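Local coordinates for stage II sporulation protein E (SpoIIE) (Moorella thermoacetica, PDB 3ZT9) that probably acts as a manganese-dependent PP2C-type protein phosphatase that controls signalling through a stressosome-like module, at residues A[7-21]-A[177-191]. Residues are numbered along the deposited sequence; the frame is centred on the assembly and turned at random.
Sequences GIYTRAREGEIACGD and GEKYGRRDDDVAVIV. With MN (manganese (II) ion), chain C.
Six backbone hydrogen bonds zip Gly-7, Tyr-9 and Arg-11 to Val-191, Val-189 and Val-187, joining outermost strand 6-11 antiparallel to 187-192, the last strand of the chain, in one sheet of this PP2C-family fold. On one face Ile-8 and Ile-190 lie side by side, directed alike, CG1 to CG1 at 4.2 Å. On the other, the Tyr-9 ring, its CG anti to the backbone N (chi1 173°), reaches helix 169-180, CE2 lying 3.7 Å from Gly-177 CA.

Arg-11 runs out over the same face and bends at chi3 (62°), bringing NH2 edge-on to two carbonyls, Gly-181 O and Arg-182 O, through weak bonds. Arg-183 NE sits 3.8 Å above the centre of this guanidinium, the two planes nearly perpendicular.

Beyond the strands, Glu-14 N donates to Arg-183 O, while the buried Asp-186 carboxylate holds the returning chain. Its OD1 accepts hydrogen bonds from Arg-13 N (2.9 Å) and Gly-20 N (3.1 Å), which come from opposite faces of its plane; water 4 is a third donor. A leucine here would probably leave both amides without their acceptor and let the 13-20 loop shift. Next door, Asp-185 OD2 binds manganese at 2.2 Å with Asp-38 and Asp-150. The residue whose OD1 gathers the two loop amides thus directly follows a metal ligand, and loop and metal site are fastened at neighbouring residues.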
# COMPACT_ATOMS: atom_id res chain seq x y z
N GLY A 7 4.31 -0.74 10.75
CA GLY A 7 3.09 -1.27 11.33
C GLY A 7 2.10 -1.62 10.22
O GLY A 7 1.96 -0.89 9.23
N ILE A 8 1.41 -2.76 10.40
CA ILE A 8 0.37 -3.19 9.47
C ILE A 8 -0.93 -3.42 10.23
O ILE A 8 -0.92 -4.06 11.28
CB ILE A 8 0.75 -4.51 8.80
CG1 ILE A 8 1.97 -4.32 7.90
CG2 ILE A 8 -0.43 -5.06 7.99
CD1 ILE A 8 2.42 -5.62 7.20
N TYR A 9 -2.06 -3.01 9.66
CA TYR A 9 -3.37 -3.36 10.22
C TYR A 9 -4.32 -3.68 9.10
O TYR A 9 -4.35 -2.98 8.08
CB TYR A 9 -3.95 -2.18 10.98
CG TYR A 9 -5.38 -2.37 11.47
CD1 TYR A 9 -5.62 -2.99 12.70
CD2 TYR A 9 -6.47 -1.87 10.75
CE1 TYR A 9 -6.93 -3.16 13.17
CE2 TYR A 9 -7.79 -2.03 11.24
CZ TYR A 9 -7.99 -2.66 12.45
OH TYR A 9 -9.29 -2.80 12.93
N THR A 10 -5.10 -4.74 9.26
CA THR A 10 -6.20 -4.99 8.29
C THR A 10 -7.44 -5.41 9.09
O THR A 10 -7.32 -5.92 10.24
CB THR A 10 -5.88 -6.15 7.26
OG1 THR A 10 -5.74 -7.40 7.94
CG2 THR A 10 -4.60 -5.86 6.45
N ARG A 11 -8.61 -5.19 8.50
CA ARG A 11 -9.86 -5.56 9.13
C ARG A 11 -10.87 -5.85 8.02
O ARG A 11 -11.08 -5.03 7.13
CB ARG A 11 -10.41 -4.43 10.03
CG ARG A 11 -11.63 -4.88 10.84
CD ARG A 11 -12.22 -3.76 11.69
NE ARG A 11 -12.70 -2.66 10.85
CZ ARG A 11 -12.86 -1.40 11.27
NH1 ARG A 11 -12.60 -1.08 12.53
NH2 ARG A 11 -13.30 -0.48 10.43
N ALA A 12 -11.50 -7.01 8.10
CA ALA A 12 -12.54 -7.33 7.11
C ALA A 12 -13.76 -6.43 7.27
O ALA A 12 -14.13 -6.07 8.38
CB ALA A 12 -12.97 -8.78 7.25
N ARG A 13 -14.42 -6.15 6.14
CA ARG A 13 -15.77 -5.63 6.13
C ARG A 13 -16.63 -6.38 7.14
O ARG A 13 -16.60 -7.61 7.22
CB ARG A 13 -16.38 -5.77 4.71
CG ARG A 13 -17.88 -5.34 4.65
CD ARG A 13 -18.52 -5.75 3.34
NE ARG A 13 -19.97 -5.60 3.40
CZ ARG A 13 -20.65 -4.71 2.69
NH1 ARG A 13 -20.03 -3.89 1.86
NH2 ARG A 13 -21.97 -4.65 2.81
N GLU A 14 -17.43 -5.63 7.89
CA GLU A 14 -18.32 -6.20 8.91
C GLU A 14 -19.15 -7.35 8.36
O GLU A 14 -19.73 -7.25 7.29
CB GLU A 14 -19.24 -5.09 9.38
CG GLU A 14 -20.10 -5.32 10.58
CD GLU A 14 -20.91 -4.07 10.83
OE1 GLU A 14 -21.09 -3.28 9.87
OE2 GLU A 14 -21.35 -3.87 11.96
N GLY A 15 -19.21 -8.46 9.08
CA GLY A 15 -19.94 -9.62 8.59
C GLY A 15 -19.18 -10.57 7.67
O GLY A 15 -19.66 -11.68 7.44
N GLU A 16 -18.03 -10.16 7.12
CA GLU A 16 -17.18 -11.09 6.35
C GLU A 16 -16.20 -11.86 7.26
O GLU A 16 -15.83 -11.39 8.34
CB GLU A 16 -16.38 -10.35 5.27
CG GLU A 16 -17.20 -9.42 4.39
CD GLU A 16 -18.24 -10.13 3.54
OE1 GLU A 16 -18.01 -11.30 3.13
OE2 GLU A 16 -19.29 -9.50 3.27
N ILE A 17 -15.80 -13.06 6.84
CA ILE A 17 -14.80 -13.81 7.58
C ILE A 17 -13.42 -13.77 6.93
O ILE A 17 -12.48 -14.32 7.49
CB ILE A 17 -15.21 -15.29 7.78
CG1 ILE A 17 -15.50 -15.96 6.43
CG2 ILE A 17 -16.40 -15.40 8.72
CD1 ILE A 17 -15.54 -17.48 6.53
N ALA A 18 -13.29 -13.15 5.75
CA ALA A 18 -11.99 -12.96 5.12
C ALA A 18 -11.89 -11.51 4.66
O ALA A 18 -12.87 -10.94 4.17
CB ALA A 18 -11.78 -13.89 3.91
N CYS A 19 -10.73 -10.93 4.88
CA CYS A 19 -10.48 -9.55 4.49
C CYS A 19 -10.09 -9.45 3.02
O CYS A 19 -9.14 -10.06 2.58
CB CYS A 19 -9.38 -8.93 5.37
SG CYS A 19 -8.94 -7.22 4.97
N GLY A 20 -10.84 -8.64 2.27
CA GLY A 20 -10.55 -8.49 0.85
C GLY A 20 -9.40 -7.59 0.47
O GLY A 20 -9.11 -7.44 -0.71
N ASP A 21 -8.72 -6.99 1.45
CA ASP A 21 -7.50 -6.23 1.20
C ASP A 21 -6.28 -7.06 1.64
O ASP A 21 -6.40 -8.00 2.42
CB ASP A 21 -7.47 -4.92 2.02
CG ASP A 21 -8.56 -3.91 1.65
OD1 ASP A 21 -9.21 -4.04 0.60
OD2 ASP A 21 -8.71 -2.95 2.44
N GLY A 177 -6.73 2.49 11.88
CA GLY A 177 -7.75 1.63 11.29
C GLY A 177 -9.07 1.68 12.06
O GLY A 177 -10.13 1.72 11.47
N GLU A 178 -8.98 1.69 13.39
CA GLU A 178 -10.16 1.69 14.25
C GLU A 178 -10.89 3.04 14.26
O GLU A 178 -12.14 3.07 14.20
CB GLU A 178 -9.78 1.26 15.68
CG GLU A 178 -9.49 -0.21 15.73
CD GLU A 178 -8.91 -0.69 17.03
OE1 GLU A 178 -8.27 0.11 17.72
OE2 GLU A 178 -9.07 -1.88 17.31
N LYS A 179 -10.15 4.14 14.26
CA LYS A 179 -10.77 5.48 14.30
C LYS A 179 -11.34 5.85 12.96
O LYS A 179 -12.40 6.45 12.89
CB LYS A 179 -9.76 6.58 14.66
CG LYS A 179 -9.45 6.73 16.12
CD LYS A 179 -10.67 7.18 16.92
CE LYS A 179 -10.28 7.42 18.39
NZ LYS A 179 -11.50 7.43 19.23
N TYR A 180 -10.61 5.53 11.90
CA TYR A 180 -10.92 6.08 10.56
C TYR A 180 -11.46 5.05 9.58
O TYR A 180 -11.98 5.42 8.52
CB TYR A 180 -9.68 6.76 9.99
CG TYR A 180 -9.23 7.88 10.89
CD1 TYR A 180 -10.04 9.01 11.07
CD2 TYR A 180 -8.03 7.79 11.60
CE1 TYR A 180 -9.65 10.02 11.92
CE2 TYR A 180 -7.64 8.82 12.44
CZ TYR A 180 -8.46 9.91 12.59
OH TYR A 180 -8.06 10.92 13.43
N GLY A 181 -11.35 3.77 9.91
CA GLY A 181 -11.74 2.69 9.00
C GLY A 181 -13.25 2.59 8.86
O GLY A 181 -13.97 2.62 9.85
N ARG A 182 -13.77 2.48 7.63
CA ARG A 182 -15.21 2.25 7.47
C ARG A 182 -15.55 0.83 7.88
O ARG A 182 -14.77 -0.08 7.63
CB ARG A 182 -15.62 2.42 6.01
CG ARG A 182 -15.31 3.78 5.45
CD ARG A 182 -15.67 3.81 3.98
NE ARG A 182 -17.11 3.60 3.82
CZ ARG A 182 -17.83 4.13 2.85
NH1 ARG A 182 -17.26 4.91 1.94
NH2 ARG A 182 -19.13 3.89 2.79
N ARG A 183 -16.71 0.60 8.46
CA ARG A 183 -17.01 -0.78 8.80
C ARG A 183 -17.71 -1.49 7.62
O ARG A 183 -17.74 -2.73 7.56
CB ARG A 183 -17.76 -0.85 10.15
CG ARG A 183 -17.96 -2.25 10.71
CD ARG A 183 -16.76 -2.83 11.48
NE ARG A 183 -16.35 -2.02 12.62
CZ ARG A 183 -17.14 -1.67 13.63
NH1 ARG A 183 -18.41 -2.06 13.67
NH2 ARG A 183 -16.65 -0.93 14.62
N ASP A 184 -18.16 -0.73 6.62
CA ASP A 184 -18.79 -1.33 5.45
C ASP A 184 -17.81 -1.69 4.32
O ASP A 184 -18.22 -2.09 3.23
CB ASP A 184 -19.97 -0.46 4.95
CG ASP A 184 -19.52 0.86 4.32
OD1 ASP A 184 -18.34 1.20 4.41
OD2 ASP A 184 -20.36 1.57 3.74
N ASP A 185 -16.52 -1.62 4.58
CA ASP A 185 -15.56 -2.07 3.59
C ASP A 185 -14.41 -2.66 4.35
O ASP A 185 -14.26 -2.40 5.56
CB ASP A 185 -15.08 -0.90 2.69
CG ASP A 185 -14.37 -1.40 1.42
OD1 ASP A 185 -14.52 -2.60 1.10
OD2 ASP A 185 -13.66 -0.62 0.75
N ASP A 186 -13.60 -3.45 3.66
CA ASP A 186 -12.32 -3.90 4.20
C ASP A 186 -11.40 -2.72 4.43
O ASP A 186 -11.48 -1.73 3.72
CB ASP A 186 -11.67 -4.83 3.20
CG ASP A 186 -12.54 -6.04 2.90
OD1 ASP A 186 -12.81 -6.79 3.82
OD2 ASP A 186 -12.93 -6.22 1.75
N VAL A 187 -10.50 -2.84 5.41
CA VAL A 187 -9.57 -1.75 5.73
C VAL A 187 -8.16 -2.32 5.74
O VAL A 187 -7.93 -3.43 6.24
CB VAL A 187 -9.92 -1.11 7.09
CG1 VAL A 187 -8.79 -0.19 7.58
CG2 VAL A 187 -11.28 -0.35 7.00
N ALA A 188 -7.20 -1.58 5.20
CA ALA A 188 -5.81 -1.99 5.28
C ALA A 188 -4.96 -0.73 5.42
O ALA A 188 -5.18 0.25 4.70
CB ALA A 188 -5.39 -2.74 4.01
N VAL A 189 -3.98 -0.76 6.30
CA VAL A 189 -3.13 0.41 6.52
C VAL A 189 -1.73 -0.04 6.82
O VAL A 189 -1.56 -0.96 7.63
CB VAL A 189 -3.56 1.20 7.79
CG1 VAL A 189 -2.79 2.56 7.84
CG2 VAL A 189 -5.05 1.41 7.83
N ILE A 190 -0.74 0.66 6.24
CA ILE A 190 0.67 0.47 6.62
C ILE A 190 1.25 1.83 7.01
O ILE A 190 0.97 2.82 6.36
CB ILE A 190 1.51 -0.05 5.42
CG1 ILE A 190 1.02 -1.45 5.04
CG2 ILE A 190 2.97 -0.10 5.77
CD1 ILE A 190 1.75 -2.00 3.77
N VAL A 191 2.02 1.90 8.10
CA VAL A 191 2.82 3.09 8.38
C VAL A 191 4.26 2.61 8.55
O VAL A 191 4.46 1.62 9.22
CB VAL A 191 2.37 3.76 9.69
CG1 VAL A 191 3.40 4.80 10.15
CG2 VAL A 191 0.94 4.40 9.51
MN MN C . -12.13 -1.05 -0.76
O HOH W 1 -9.80 -3.64 15.34
O HOH W 2 -14.06 -2.88 8.43
O HOH W 3 -13.99 1.83 12.59
O HOH W 4 -14.37 -8.95 3.06
O HOH W 5 -11.10 -1.93 0.97
O HOH W 6 -11.46 -5.33 -0.30
O HOH W 7 -13.32 -2.89 -1.19
O HOH W 8 -13.32 -0.63 -2.61